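Local coordinates for protein acetyltransferase PA1377 (Pseudomonas aeruginosa, PDB 2VI7) that probably acts as an N-acetyltransferase of the GNAT (GCN5-related) family, at residues L75-I89 / L110-E124. Sequence-based numbering, arbitrary orientation.
Sequences LEQHPRIRRSHSGSI and LLDIADNWMNLRRVE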
ATOM      1  N   LEU A  75      -0.423  -9.698   9.972  1.00 27.84           N
ATOM      2  CA  LEU A  75       0.892  -9.511   9.363  1.00 26.55           C
ATOM      3  C   LEU A  75       0.815 -10.107   7.967  1.00 27.19           C
ATOM      4  O   LEU A  75       0.386 -11.245   7.800  1.00 27.33           O
ATOM      5  CB  LEU A  75       1.971 -10.246  10.167  1.00 25.62           C
ATOM      6  CG  LEU A  75       3.373 -10.311   9.534  1.00 24.89           C
ATOM      7  CD1 LEU A  75       3.931  -8.898   9.341  1.00 24.01           C
ATOM      8  CD2 LEU A  75       4.300 -11.131  10.412  1.00 22.30           C
ATOM      9  N   GLU A  76       1.212  -9.333   6.964  1.00 28.38           N
ATOM     10  CA  GLU A  76       1.194  -9.807   5.588  1.00 29.74           C
ATOM     11  C   GLU A  76       2.489  -9.511   4.831  1.00 28.99           C
ATOM     12  O   GLU A  76       2.857  -8.354   4.603  1.00 29.22           O
ATOM     13  CB  GLU A  76      -0.002  -9.215   4.830  1.00 32.09           C
ATOM     14  CG  GLU A  76       0.051  -9.475   3.333  1.00 37.60           C
ATOM     15  CD  GLU A  76      -1.187  -9.001   2.607  1.00 41.68           C
ATOM     16  OE1 GLU A  76      -1.853  -8.077   3.114  1.00 44.02           O
ATOM     17  OE2 GLU A  76      -1.487  -9.542   1.520  1.00 44.23           O
ATOM     18  N   GLN A  77       3.184 -10.578   4.454  1.00 28.57           N
ATOM     19  CA  GLN A  77       4.417 -10.453   3.700  1.00 28.42           C
ATOM     20  C   GLN A  77       4.013  -9.892   2.351  1.00 28.58           C
ATOM     21  O   GLN A  77       3.062 -10.372   1.735  1.00 29.58           O
ATOM     22  CB  GLN A  77       5.070 -11.821   3.520  1.00 27.98           C
ATOM     23  CG  GLN A  77       6.305 -11.795   2.645  1.00 29.62           C
ATOM     24  CD  GLN A  77       6.914 -13.162   2.487  1.00 31.37           C
ATOM     25  OE1 GLN A  77       6.226 -14.119   2.130  1.00 36.27           O
ATOM     26  NE2 GLN A  77       8.209 -13.268   2.749  1.00 33.17           N
ATOM     27  N   HIS A  78       4.718  -8.872   1.884  1.00 27.22           N
ATOM     28  CA  HIS A  78       4.363  -8.282   0.608  1.00 26.58           C
ATOM     29  C   HIS A  78       4.455  -9.309  -0.521  1.00 27.24           C
ATOM     30  O   HIS A  78       5.430 -10.064  -0.606  1.00 27.28           O
ATOM     31  CB  HIS A  78       5.257  -7.081   0.313  1.00 26.28           C
ATOM     32  CG  HIS A  78       4.690  -6.162  -0.722  1.00 27.09           C
ATOM     33  ND1 HIS A  78       4.509  -6.542  -2.034  1.00 29.32           N
ATOM     34  CD2 HIS A  78       4.212  -4.899  -0.628  1.00 27.17           C
ATOM     35  CE1 HIS A  78       3.941  -5.555  -2.702  1.00 29.72           C
ATOM     36  NE2 HIS A  78       3.751  -4.545  -1.873  1.00 28.61           N
ATOM     37  N   PRO A  79       3.431  -9.355  -1.402  1.00 27.05           N
ATOM     38  CA  PRO A  79       3.358 -10.281  -2.540  1.00 27.22           C
ATOM     39  C   PRO A  79       4.407 -10.106  -3.644  1.00 27.82           C
ATOM     40  O   PRO A  79       4.747 -11.066  -4.342  1.00 28.01           O
ATOM     41  CB  PRO A  79       1.935 -10.074  -3.063  1.00 25.37           C
ATOM     42  CG  PRO A  79       1.674  -8.636  -2.745  1.00 25.90           C
ATOM     43  CD  PRO A  79       2.200  -8.546  -1.326  1.00 25.82           C
ATOM     44  N   ARG A  80       4.913  -8.889  -3.820  1.00 28.03           N
ATOM     45  CA  ARG A  80       5.912  -8.662  -4.854  1.00 27.83           C
ATOM     46  C   ARG A  80       7.278  -9.154  -4.417  1.00 27.17           C
ATOM     47  O   ARG A  80       7.707  -8.911  -3.301  1.00 27.52           O
ATOM     48  CB  ARG A  80       5.967  -7.183  -5.233  1.00 28.42           C
ATOM     49  CG  ARG A  80       4.656  -6.666  -5.801  1.00 30.15           C
ATOM     50  CD  ARG A  80       4.835  -5.306  -6.429  1.00 34.15           C
ATOM     51  NE  ARG A  80       4.489  -5.311  -7.847  1.00 39.01           N
ATOM     52  CZ  ARG A  80       4.916  -4.407  -8.727  1.00 39.23           C
ATOM     53  N   ILE A  81       7.950  -9.867  -5.308  1.00 26.91           N
ATOM     54  CA  ILE A  81       9.265 -10.412  -5.014  1.00 27.11           C
ATOM     55  C   ILE A  81      10.249  -9.363  -4.484  1.00 26.98           C
ATOM     56  O   ILE A  81      10.931  -9.598  -3.487  1.00 27.47           O
ATOM     57  CB  ILE A  81       9.870 -11.101  -6.275  1.00 28.00           C
ATOM     58  CG1 ILE A  81       9.009 -12.313  -6.662  1.00 31.86           C
ATOM     59  CG2 ILE A  81      11.294 -11.574  -5.997  1.00 27.32           C
ATOM     60  CD1 ILE A  81       9.654 -13.263  -7.673  1.00 31.54           C
ATOM     61  N   ARG A  82      10.312  -8.201  -5.130  1.00 25.67           N
ATOM     62  CA  ARG A  82      11.253  -7.169  -4.709  1.00 23.75           C
ATOM     63  C   ARG A  82      10.873  -6.420  -3.430  1.00 23.97           C
ATOM     64  O   ARG A  82      11.595  -5.527  -3.003  1.00 23.82           O
ATOM     65  CB  ARG A  82      11.506  -6.183  -5.856  1.00 23.13           C
ATOM     66  CG  ARG A  82      12.193  -6.823  -7.069  1.00 21.28           C
ATOM     67  CD  ARG A  82      12.238  -5.885  -8.260  1.00 19.55           C
ATOM     68  NE  ARG A  82      13.053  -4.722  -7.977  1.00 20.15           N
ATOM     69  CZ  ARG A  82      13.136  -3.662  -8.771  1.00 20.44           C
ATOM     70  NH1 ARG A  82      13.906  -2.640  -8.433  1.00 22.73           N
ATOM     71  NH2 ARG A  82      12.445  -3.619  -9.900  1.00 19.66           N
ATOM     72  N   ARG A  83       9.762  -6.812  -2.807  1.00 24.30           N
ATOM     73  CA  ARG A  83       9.287  -6.202  -1.562  1.00 22.10           C
ATOM     74  C   ARG A  83       9.023  -7.282  -0.518  1.00 21.53           C
ATOM     75  O   ARG A  83       8.744  -6.982   0.638  1.00 20.97           O
ATOM     76  CB  ARG A  83       7.985  -5.455  -1.813  1.00 20.84           C
ATOM     77  CG  ARG A  83       8.130  -4.274  -2.720  1.00 21.58           C
ATOM     78  CD  ARG A  83       8.388  -3.028  -1.911  1.00 21.51           C
ATOM     79  NE  ARG A  83       7.192  -2.635  -1.169  1.00 22.48           N
ATOM     80  CZ  ARG A  83       7.147  -2.434   0.144  1.00 20.15           C
ATOM     81  NH1 ARG A  83       8.231  -2.587   0.893  1.00 21.34           N
ATOM     82  NH2 ARG A  83       6.006  -2.080   0.705  1.00 21.38           N
ATOM     83  N   SER A  84       9.125  -8.537  -0.937  1.00 21.61           N
ATOM     84  CA  SER A  84       8.847  -9.677  -0.069  1.00 24.52           C
ATOM     85  C   SER A  84       9.711  -9.818   1.179  1.00 24.14           C
ATOM     86  O   SER A  84       9.446 -10.681   2.018  1.00 26.18           O
ATOM     87  CB  SER A  84       8.898 -10.966  -0.892  1.00 24.31           C
ATOM     88  OG  SER A  84      10.176 -11.135  -1.467  1.00 27.84           O
ATOM     89  N   HIS A  85      10.741  -8.988   1.309  1.00 23.44           N
ATOM     90  CA  HIS A  85      11.580  -9.034   2.502  1.00 22.59           C
ATOM     91  C   HIS A  85      10.866  -8.218   3.578  1.00 23.26           C
ATOM     92  O   HIS A  85      11.318  -8.158   4.720  1.00 23.88           O
ATOM     93  CB  HIS A  85      12.954  -8.417   2.236  1.00 20.56           C
ATOM     94  CG  HIS A  85      12.889  -6.985   1.810  1.00 20.36           C
ATOM     95  ND1 HIS A  85      12.563  -6.608   0.526  1.00 18.68           N
ATOM     96  CD2 HIS A  85      13.053  -5.837   2.509  1.00 18.89           C
ATOM     97  CE1 HIS A  85      12.529  -5.290   0.453  1.00 19.03           C
ATOM     98  NE2 HIS A  85      12.823  -4.799   1.642  1.00 19.63           N
ATOM     99  N   SER A  86       9.753  -7.587   3.196  1.00 23.46           N
ATOM    100  CA  SER A  86       8.972  -6.768   4.122  1.00 23.34           C
ATOM    101  C   SER A  86       7.572  -7.313   4.336  1.00 23.34           C
ATOM    102  O   SER A  86       7.091  -8.160   3.586  1.00 22.66           O
ATOM    103  CB  SER A  86       8.853  -5.332   3.611  1.00 23.11           C
ATOM    104  OG  SER A  86       7.979  -5.276   2.499  1.00 24.97           O
ATOM    105  N   GLY A  87       6.929  -6.809   5.378  1.00 22.65           N
ATOM    106  CA  GLY A  87       5.585  -7.229   5.706  1.00 22.70           C
ATOM    107  C   GLY A  87       4.878  -6.021   6.271  1.00 23.43           C
ATOM    108  O   GLY A  87       5.528  -5.063   6.689  1.00 22.78           O
ATOM    109  N   SER A  88       3.551  -6.051   6.283  1.00 23.89           N
ATOM    110  CA  SER A  88       2.783  -4.933   6.807  1.00 23.13           C
ATOM    111  C   SER A  88       1.758  -5.374   7.822  1.00 23.17           C
ATOM    112  O   SER A  88       1.189  -6.448   7.708  1.00 22.60           O
ATOM    113  CB  SER A  88       2.063  -4.208   5.673  1.00 24.08           C
ATOM    114  OG  SER A  88       1.209  -3.195   6.187  1.00 25.78           O
ATOM    115  N   ILE A  89       1.538  -4.541   8.829  1.00 24.51           N
ATOM    116  CA  ILE A  89       0.531  -4.840   9.835  1.00 26.70           C
ATOM    117  C   ILE A  89      -0.544  -3.743   9.771  1.00 27.15           C
ATOM    118  O   ILE A  89      -1.283  -3.531  10.725  1.00 28.13           O
ATOM    119  CB  ILE A  89       1.126  -4.934  11.279  1.00 26.86           C
ATOM    120  CG1 ILE A  89       1.684  -3.583  11.724  1.00 27.70           C
ATOM    121  CG2 ILE A  89       2.207  -6.008  11.328  1.00 26.12           C
ATOM    122  CD1 ILE A  89       2.091  -3.544  13.185  1.00 28.18           C
ATOM    123  N   LEU A 110       3.182 -11.259  16.523  1.00 27.93           N
ATOM    124  CA  LEU A 110       3.281 -11.108  15.071  1.00 25.85           C
ATOM    125  C   LEU A 110       4.742 -10.879  14.697  1.00 25.42           C
ATOM    126  O   LEU A 110       5.201 -11.330  13.646  1.00 25.56           O
ATOM    127  CB  LEU A 110       2.459  -9.914  14.577  1.00 26.77           C
ATOM    128  CG  LEU A 110       0.932  -9.943  14.590  1.00 26.78           C
ATOM    129  CD1 LEU A 110       0.418  -8.656  13.994  1.00 27.35           C
ATOM    130  CD2 LEU A 110       0.420 -11.114  13.782  1.00 28.16           C
ATOM    131  N   LEU A 111       5.462 -10.170  15.565  1.00 24.07           N
ATOM    132  CA  LEU A 111       6.868  -9.862  15.343  1.00 24.37           C
ATOM    133  C   LEU A 111       7.745 -11.094  15.530  1.00 26.53           C
ATOM    134  O   LEU A 111       8.823 -11.181  14.947  1.00 26.59           O
ATOM    135  CB  LEU A 111       7.312  -8.744  16.285  1.00 22.30           C
ATOM    136  CG  LEU A 111       6.624  -7.408  16.014  1.00 20.28           C
ATOM    137  CD1 LEU A 111       7.128  -6.346  16.973  1.00 19.16           C
ATOM    138  CD2 LEU A 111       6.880  -7.009  14.573  1.00 20.57           C
ATOM    139  N   ASP A 112       7.284 -12.035  16.354  1.00 28.07           N
ATOM    140  CA  ASP A 112       8.006 -13.282  16.577  1.00 28.50           C
ATOM    141  C   ASP A 112       7.932 -14.064  15.264  1.00 29.69           C
ATOM    142  O   ASP A 112       8.923 -14.639  14.809  1.00 30.59           O
ATOM    143  CB  ASP A 112       7.348 -14.104  17.692  1.00 31.71           C
ATOM    144  CG  ASP A 112       7.989 -15.494  17.855  1.00 35.68           C
ATOM    145  OD1 ASP A 112       7.250 -16.505  17.941  1.00 37.27           O
ATOM    146  OD2 ASP A 112       9.236 -15.573  17.894  1.00 37.05           O
ATOM    147  N   ILE A 113       6.746 -14.076  14.660  1.00 28.39           N
ATOM    148  CA  ILE A 113       6.528 -14.764  13.395  1.00 28.37           C
ATOM    149  C   ILE A 113       7.341 -14.099  12.285  1.00 28.02           C
ATOM    150  O   ILE A 113       7.954 -14.775  11.456  1.00 28.98           O
ATOM    151  CB  ILE A 113       5.039 -14.727  12.985  1.00 28.45           C
ATOM    152  CG1 ILE A 113       4.185 -15.477  14.007  1.00 28.77           C
ATOM    153  CG2 ILE A 113       4.876 -15.313  11.591  1.00 28.13           C
ATOM    154  CD1 ILE A 113       4.507 -16.953  14.131  1.00 31.36           C
ATOM    155  N   ALA A 114       7.333 -12.768  12.280  1.00 26.93           N
ATOM    156  CA  ALA A 114       8.043 -11.987  11.284  1.00 25.17           C
ATOM    157  C   ALA A 114       9.545 -12.194  11.381  1.00 25.75           C
ATOM    158  O   ALA A 114      10.217 -12.391  10.370  1.00 26.51           O
ATOM    159  CB  ALA A 114       7.706 -10.502  11.453  1.00 23.70           C
ATOM    160  N   ASP A 115      10.066 -12.172  12.604  1.00 25.99           N
ATOM    161  CA  ASP A 115      11.500 -12.329  12.821  1.00 25.86           C
ATOM    162  C   ASP A 115      12.018 -13.749  12.721  1.00 25.62           C
ATOM    163  O   ASP A 115      12.916 -14.040  11.942  1.00 26.46           O
ATOM    164  CB  ASP A 115      11.926 -11.817  14.205  1.00 27.42           C
ATOM    165  CG  ASP A 115      11.614 -10.363  14.433  1.00 28.16           C
ATOM    166  OD1 ASP A 115      11.289  -9.652  13.464  1.00 32.08           O
ATOM    167  OD2 ASP A 115      11.707  -9.931  15.604  1.00 28.33           O
ATOM    168  N   ASN A 116      11.443 -14.632  13.525  1.00 26.18           N
ATOM    169  CA  ASN A 116      11.921 -16.000  13.609  1.00 25.81           C
ATOM    170  C   ASN A 116      11.414 -17.038  12.646  1.00 25.33           C
ATOM    171  O   ASN A 116      12.031 -18.087  12.499  1.00 26.22           O
ATOM    172  CB  ASN A 116      11.740 -16.480  15.045  1.00 25.37           C
ATOM    173  CG  ASN A 116      12.412 -15.555  16.033  1.00 26.26           C
ATOM    174  OD1 ASN A 116      13.598 -15.243  15.891  1.00 26.64           O
ATOM    175  ND2 ASN A 116      11.664 -15.099  17.029  1.00 25.94           N
ATOM    176  N   TRP A 117      10.311 -16.762  11.973  1.00 25.00           N
ATOM    177  CA  TRP A 117       9.800 -17.735  11.041  1.00 24.87           C
ATOM    178  C   TRP A 117       9.803 -17.217   9.615  1.00 25.57           C
ATOM    179  O   TRP A 117      10.209 -17.928   8.700  1.00 26.65           O
ATOM    180  CB  TRP A 117       8.411 -18.174  11.485  1.00 25.34           C
ATOM    181  CG  TRP A 117       8.441 -18.707  12.880  1.00 25.60           C
ATOM    182  CD1 TRP A 117       8.450 -17.980  14.038  1.00 26.43           C
ATOM    183  CD2 TRP A 117       8.537 -20.081  13.271  1.00 26.34           C
ATOM    184  NE1 TRP A 117       8.547 -18.816  15.124  1.00 25.04           N
ATOM    185  CE2 TRP A 117       8.602 -20.112  14.684  1.00 25.46           C
ATOM    186  CE3 TRP A 117       8.575 -21.293  12.564  1.00 27.24           C
ATOM    187  CZ2 TRP A 117       8.701 -21.308  15.406  1.00 26.45           C
ATOM    188  CZ3 TRP A 117       8.672 -22.486  13.283  1.00 27.61           C
ATOM    189  CH2 TRP A 117       8.734 -22.481  14.692  1.00 26.49           C
ATOM    190  N   MET A 118       9.376 -15.980   9.415  1.00 25.52           N
ATOM    191  CA  MET A 118       9.358 -15.433   8.068  1.00 26.58           C
ATOM    192  C   MET A 118      10.700 -14.818   7.726  1.00 25.62           C
ATOM    193  O   MET A 118      11.045 -14.683   6.552  1.00 26.48           O
ATOM    194  CB  MET A 118       8.269 -14.369   7.922  1.00 28.61           C
ATOM    195  CG  MET A 118       6.836 -14.874   7.927  1.00 29.14           C
ATOM    196  SD  MET A 118       5.736 -13.492   7.615  1.00 31.63           S
ATOM    197  CE  MET A 118       4.139 -14.260   7.677  1.00 30.80           C
ATOM    198  N   ASN A 119      11.448 -14.444   8.761  1.00 25.18           N
ATOM    199  CA  ASN A 119      12.763 -13.823   8.606  1.00 25.84           C
ATOM    200  C   ASN A 119      12.637 -12.537   7.776  1.00 25.45           C
ATOM    201  O   ASN A 119      13.416 -12.297   6.853  1.00 24.60           O
ATOM    202  CB  ASN A 119      13.734 -14.825   7.953  1.00 27.88           C
ATOM    203  CG  ASN A 119      15.204 -14.409   8.071  1.00 29.21           C
ATOM    204  OD1 ASN A 119      15.650 -13.929   9.115  1.00 29.37           O
ATOM    205  ND2 ASN A 119      15.964 -14.621   7.000  1.00 29.51           N
ATOM    206  N   LEU A 120      11.641 -11.715   8.109  1.00 25.50           N
ATOM    207  CA  LEU A 120      11.419 -10.454   7.407  1.00 24.41           C
ATOM    208  C   LEU A 120      12.432  -9.428   7.889  1.00 25.04           C
ATOM    209  O   LEU A 120      12.800  -9.413   9.064  1.00 25.47           O
ATOM    210  CB  LEU A 120      10.004  -9.925   7.660  1.00 22.08           C
ATOM    211  CG  LEU A 120       8.844 -10.731   7.087  1.00 21.72           C
ATOM    212  CD1 LEU A 120       7.534 -10.062   7.471  1.00 19.91           C
ATOM    213  CD2 LEU A 120       8.995 -10.843   5.571  1.00 19.98           C
ATOM    214  N   ARG A 121      12.879  -8.574   6.974  1.00 25.68           N
ATOM    215  CA  ARG A 121      13.847  -7.532   7.299  1.00 26.74           C
ATOM    216  C   ARG A 121      13.153  -6.219   7.664  1.00 25.46           C
ATOM    217  O   ARG A 121      13.718  -5.382   8.352  1.00 25.33           O
ATOM    218  CB  ARG A 121      14.762  -7.280   6.098  1.00 27.81           C
ATOM    219  CG  ARG A 121      15.834  -6.219   6.304  1.00 32.36           C
ATOM    220  CD  ARG A 121      16.418  -5.844   4.953  1.00 38.80           C
ATOM    221  NE  ARG A 121      17.555  -4.926   5.015  1.00 45.36           N
ATOM    222  CZ  ARG A 121      18.808  -5.294   5.276  1.00 47.54           C
ATOM    223  NH1 ARG A 121      19.092  -6.569   5.515  1.00 49.34           N
ATOM    224  NH2 ARG A 121      19.789  -4.394   5.252  1.00 47.91           N
ATOM    225  N   ARG A 122      11.915  -6.056   7.219  1.00 24.22           N
ATOM    226  CA  ARG A 122      11.192  -4.816   7.442  1.00 22.68           C
ATOM    227  C   ARG A 122       9.713  -5.045   7.707  1.00 23.27           C
ATOM    228  O   ARG A 122       9.062  -5.802   6.994  1.00 23.99           O
ATOM    229  CB  ARG A 122      11.370  -3.946   6.195  1.00 22.14           C
ATOM    230  CG  ARG A 122      10.664  -2.618   6.185  1.00 22.14           C
ATOM    231  CD  ARG A 122      10.803  -1.979   4.814  1.00 21.61           C
ATOM    232  NE  ARG A 122       9.894  -0.845   4.681  1.00 25.38           N
ATOM    233  CZ  ARG A 122      10.131   0.364   5.178  1.00 25.96           C
ATOM    234  NH1 ARG A 122      11.259   0.602   5.826  1.00 27.90           N
ATOM    235  NH2 ARG A 122       9.222   1.321   5.072  1.00 26.66           N
ATOM    236  N   VAL A 123       9.187  -4.398   8.740  1.00 22.60           N
ATOM    237  CA  VAL A 123       7.767  -4.503   9.054  1.00 22.38           C
ATOM    238  C   VAL A 123       7.256  -3.068   9.065  1.00 22.11           C
ATOM    239  O   VAL A 123       7.857  -2.195   9.692  1.00 22.01           O
ATOM    240  CB  VAL A 123       7.517  -5.170  10.414  1.00 22.31           C
ATOM    241  CG1 VAL A 123       6.022  -5.313  10.653  1.00 21.40           C
ATOM    242  CG2 VAL A 123       8.169  -6.528  10.450  1.00 21.61           C
ATOM    243  N   GLU A 124       6.152  -2.838   8.360  1.00 22.02           N
ATOM    244  CA  GLU A 124       5.574  -1.509   8.210  1.00 21.49           C
ATOM    245  C   GLU A 124       4.184  -1.340   8.812  1.00 22.24           C
ATOM    246  O   GLU A 124       3.396  -2.280   8.876  1.00 21.42           O
ATOM    247  CB  GLU A 124       5.521  -1.176   6.721  1.00 22.48           C
ATOM    248  CG  GLU A 124       6.734  -1.689   5.959  1.00 25.02           C
ATOM    249  CD  GLU A 124       6.506  -1.770   4.464  1.00 25.87           C
ATOM    250  OE1 GLU A 124       5.380  -2.123   4.059  1.00 25.96           O
ATOM    251  OE2 GLU A 124       7.455  -1.502   3.693  1.00 27.10           O
TER
HETATM  252  O   HOH W   1       5.148  -4.676   3.148  1.00 24.23           O
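Arg83, in the turn that leads into strand 86-88, meets Glu124 of the parallel strand 122-124; the two strands belong to the beta-alpha-beta crossover of this GNAT-type fold, in which helix 102-117 makes the connection and packs on one face of the sheet. On the other face, the guanidinium of Arg83 presents its edge to the carboxylate, the two planes 31° apart. Bends at chi2 and chi3 carry NH1 to the syn side of Glu124 OE2 at 3.1 Å, 23° out of the carboxylate plane, while NH2 adds weak bonds to both carboxylate oxygens. Arg122, its chain extended from CG to NE, places NE 2.7 Å from Glu124 OE2, on that oxygen's anti lone pair. Two arginines thus grip one oxygen, and the shared carboxylate probably offsets the closeness of their positive charges. Arg122 also pairs with Glu146, whereas Arg83 has a further polar partner in Tyr152 of the second subunit, linking this cluster to the dimer interface.

On the helix-covered face, Leu75, from the adjacent strand 68-77, packs under the helix, its CB against Leu110 CD2. With its CG anti to the backbone N (chi1 171°), CD2 reaches Ala114 CB at 3.6 Å and also lies against Met118 SD, while CD1 is directed to Leu120 CD1 and Val123 CG1. Ile89 crosses Val123 at about a right angle, CG2 against CG1. Leu120 CD1 lies 3.9 Å from Gly87 CA. The strands are stitched by Gly87 N to Arg122 O, Glu124 N to Gly87 O and Ile89 N to Glu124 O. A water donates to both Ser86 OG and Glu124 OE1, the latter at 2.7 Å.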